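Local coordinates for spindle assembly abnormal protein 6 (Caenorhabditis elegans, PDB 4GFC) that serves as the central scaffold of the centriole, forming coiled-coil homodimers whose globular heads link into a ring and so ensure its ninefold symmetry, at residues E64-E69 with D144-H149. The protein carries 1 engineered substitution. Numbering follows the deposited sequence.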
loop_
_atom_site.group_PDB
_atom_site.type_symbol
_atom_site.label_atom_id
_atom_site.label_comp_id
_atom_site.label_asym_id
_atom_site.label_seq_id
_atom_site.Cartn_x
_atom_site.Cartn_y
_atom_site.Cartn_z
ATOM N N GLU A 64 -2.964 4.529 -2.238
ATOM C CA GLU A 64 -3.354 3.540 -3.250
ATOM C C GLU A 64 -3.107 4.049 -4.667
ATOM O O GLU A 64 -3.041 3.226 -5.594
ATOM C CB GLU A 64 -4.826 3.142 -3.089
ATOM C CG GLU A 64 -5.098 1.689 -3.477
ATOM C CD GLU A 64 -6.315 1.061 -2.830
ATOM O OE1 GLU A 64 -6.964 1.727 -1.989
ATOM O OE2 GLU A 64 -6.576 -0.131 -3.107
ATOM N N PHE A 65 -2.916 5.397 -4.820
ATOM C CA PHE A 65 -2.675 6.061 -6.093
ATOM C C PHE A 65 -1.294 5.716 -6.608
ATOM O O PHE A 65 -0.284 6.222 -6.083
ATOM C CB PHE A 65 -2.850 7.573 -5.988
ATOM C CG PHE A 65 -2.845 8.261 -7.333
ATOM C CD1 PHE A 65 -4.035 8.530 -8.000
ATOM C CD2 PHE A 65 -1.641 8.639 -7.942
ATOM C CE1 PHE A 65 -4.029 9.202 -9.224
ATOM C CE2 PHE A 65 -1.638 9.309 -9.171
ATOM C CZ PHE A 65 -2.831 9.580 -9.804
ATOM N N LEU A 66 -1.263 4.851 -7.652
ATOM C CA LEU A 66 -0.059 4.345 -8.292
ATOM C C LEU A 66 -0.405 3.855 -9.694
ATOM O O LEU A 66 -1.051 2.814 -9.847
ATOM C CB LEU A 66 0.553 3.214 -7.437
ATOM C CG LEU A 66 1.982 2.717 -7.770
ATOM C CD1 LEU A 66 3.026 3.776 -7.435
ATOM C CD2 LEU A 66 2.293 1.405 -7.011
ATOM N N PHE A 67 0.030 4.608 -10.722
ATOM C CA PHE A 67 -0.194 4.297 -12.140
ATOM C C PHE A 67 1.113 4.215 -12.907
ATOM O O PHE A 67 2.024 4.982 -12.619
ATOM C CB PHE A 67 -1.118 5.353 -12.776
ATOM C CG PHE A 67 -2.520 5.332 -12.234
ATOM C CD1 PHE A 67 -3.494 4.564 -12.832
ATOM C CD2 PHE A 67 -2.845 6.043 -11.089
ATOM C CE1 PHE A 67 -4.763 4.527 -12.314
ATOM C CE2 PHE A 67 -4.129 5.994 -10.565
ATOM C CZ PHE A 67 -5.072 5.225 -11.170
ATOM N N SER A 68 1.204 3.301 -13.877
ATOM C CA SER A 68 2.378 3.040 -14.717
ATOM C C SER A 68 2.031 2.654 -16.139
ATOM O O SER A 68 0.898 2.217 -16.430
ATOM C CB SER A 68 3.166 1.859 -14.164
ATOM O OG SER A 68 3.808 2.180 -12.952
ATOM N N GLU A 69 3.060 2.695 -16.992
ATOM C CA GLU A 69 3.076 2.222 -18.368
ATOM C C GLU A 69 4.525 2.041 -18.803
ATOM O O GLU A 69 5.403 2.856 -18.470
ATOM C CB GLU A 69 2.308 3.123 -19.339
ATOM C CG GLU A 69 2.053 2.483 -20.704
ATOM C CD GLU A 69 1.438 1.094 -20.765
ATOM O OE1 GLU A 69 0.190 1.000 -20.798
ATOM O OE2 GLU A 69 2.203 0.103 -20.825
ATOM N N ASP A 144 2.377 -7.203 -6.409
ATOM C CA ASP A 144 3.700 -7.037 -5.817
ATOM C C ASP A 144 4.258 -5.631 -5.887
ATOM O O ASP A 144 4.884 -5.202 -4.916
ATOM C CB ASP A 144 4.683 -8.027 -6.429
ATOM C CG ASP A 144 4.371 -9.466 -6.019
ATOM O OD1 ASP A 144 4.534 -9.797 -4.823
ATOM O OD2 ASP A 144 3.934 -10.254 -6.890
ATOM N N HIS A 145 4.033 -4.905 -6.982
ATOM C CA HIS A 145 4.558 -3.544 -7.085
ATOM C C HIS A 145 3.828 -2.610 -6.152
ATOM O O HIS A 145 4.469 -1.758 -5.542
ATOM C CB HIS A 145 4.462 -3.043 -8.512
ATOM C CG HIS A 145 5.462 -3.671 -9.423
ATOM N ND1 HIS A 145 5.167 -4.830 -10.146
ATOM C CD2 HIS A 145 6.711 -3.269 -9.731
ATOM C CE1 HIS A 145 6.260 -5.105 -10.835
ATOM N NE2 HIS A 145 7.204 -4.181 -10.639
ATOM N N LEU A 146 2.490 -2.795 -5.999
ATOM C CA LEU A 146 1.699 -1.983 -5.087
ATOM C C LEU A 146 2.058 -2.356 -3.664
ATOM O O LEU A 146 2.178 -1.471 -2.832
ATOM C CB LEU A 146 0.212 -2.156 -5.360
ATOM C CG LEU A 146 -0.767 -1.353 -4.482
ATOM C CD1 LEU A 146 -0.551 0.167 -4.586
ATOM C CD2 LEU A 146 -2.178 -1.702 -4.821
ATOM N N ILE A 147 2.300 -3.647 -3.401
ATOM C CA ILE A 147 2.684 -4.132 -2.083
ATOM C C ILE A 147 4.015 -3.445 -1.695
ATOM O O ILE A 147 4.072 -2.867 -0.612
ATOM C CB ILE A 147 2.729 -5.695 -2.019
ATOM C CG1 ILE A 147 1.318 -6.296 -2.197
ATOM C CG2 ILE A 147 3.317 -6.172 -0.701
ATOM C CD1 ILE A 147 1.256 -7.753 -2.645
ATOM N N SER A 148 5.027 -3.412 -2.599
ATOM C CA SER A 148 6.312 -2.743 -2.339
ATOM C C SER A 148 6.108 -1.276 -1.976
ATOM O O SER A 148 6.691 -0.805 -1.010
ATOM C CB SER A 148 7.236 -2.839 -3.551
ATOM O OG SER A 148 7.386 -4.173 -4.009
ATOM N N HIS A 149 5.235 -0.574 -2.723
ATOM C CA HIS A 149 4.885 0.834 -2.550
ATOM C C HIS A 149 4.268 1.082 -1.171
ATOM O O HIS A 149 4.759 1.928 -0.417
ATOM C CB HIS A 149 3.923 1.257 -3.669
ATOM C CG HIS A 149 3.366 2.640 -3.531
ATOM N ND1 HIS A 149 4.074 3.760 -3.957
ATOM C CD2 HIS A 149 2.155 3.035 -3.078
ATOM C CE1 HIS A 149 3.279 4.794 -3.728
ATOM N NE2 HIS A 149 2.120 4.407 -3.189
#
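Strand 65-69 and helix 144-149 lean past each other at 136° between their N-to-C directions, their axes 10.1 Å apart at the closest approach, and the backbones come nearest at Leu66 and Leu146. Leu66 is the main strand residue in the contact, and both its methyls reach the helix. Leu66 CD1 lies over one face of the His149 ring, offset toward the rim, 3.9 Å from the ring centroid and 24° off the normal. This is a CH-pi contact. The ring atom nearest to Leu66 CD1 is His149 ND1, at 3.6 Å. The other methyl sits further back along the same histidine, with Leu66 CD2 3.7 Å from His149 CB. The side chains of Leu66 and His149 slide past each other in opposite directions. Leu66 CD2 also packs against Leu146 CD1 at 3.9 Å, and that Leu146 methyl, CD1, in turn lies 4.1 Å from Glu64 O. The contact joins the beta-rich N-terminal head domain of SAS-6 to the first turns of helix 143-163, at the beginning of the coiled coil. Leu146 packs on Ile147 of the second subunit, and Asp144 OD1 forms a salt bridge with Arg142 of that subunit. Glu64 OE2 forms a salt bridge with Arg142 of its own chain. The His149 side chain extends from the helix with CG anti to the backbone N (chi1 174°), which carries the ring toward the 64-69 segment; NE2 makes a weak hydrogen bond to Phe63 O, just before that segment. An alanine at His149 would remove the ring and would probably leave Leu66 CD1 without its flat partner and Phe63 O without this weak donor.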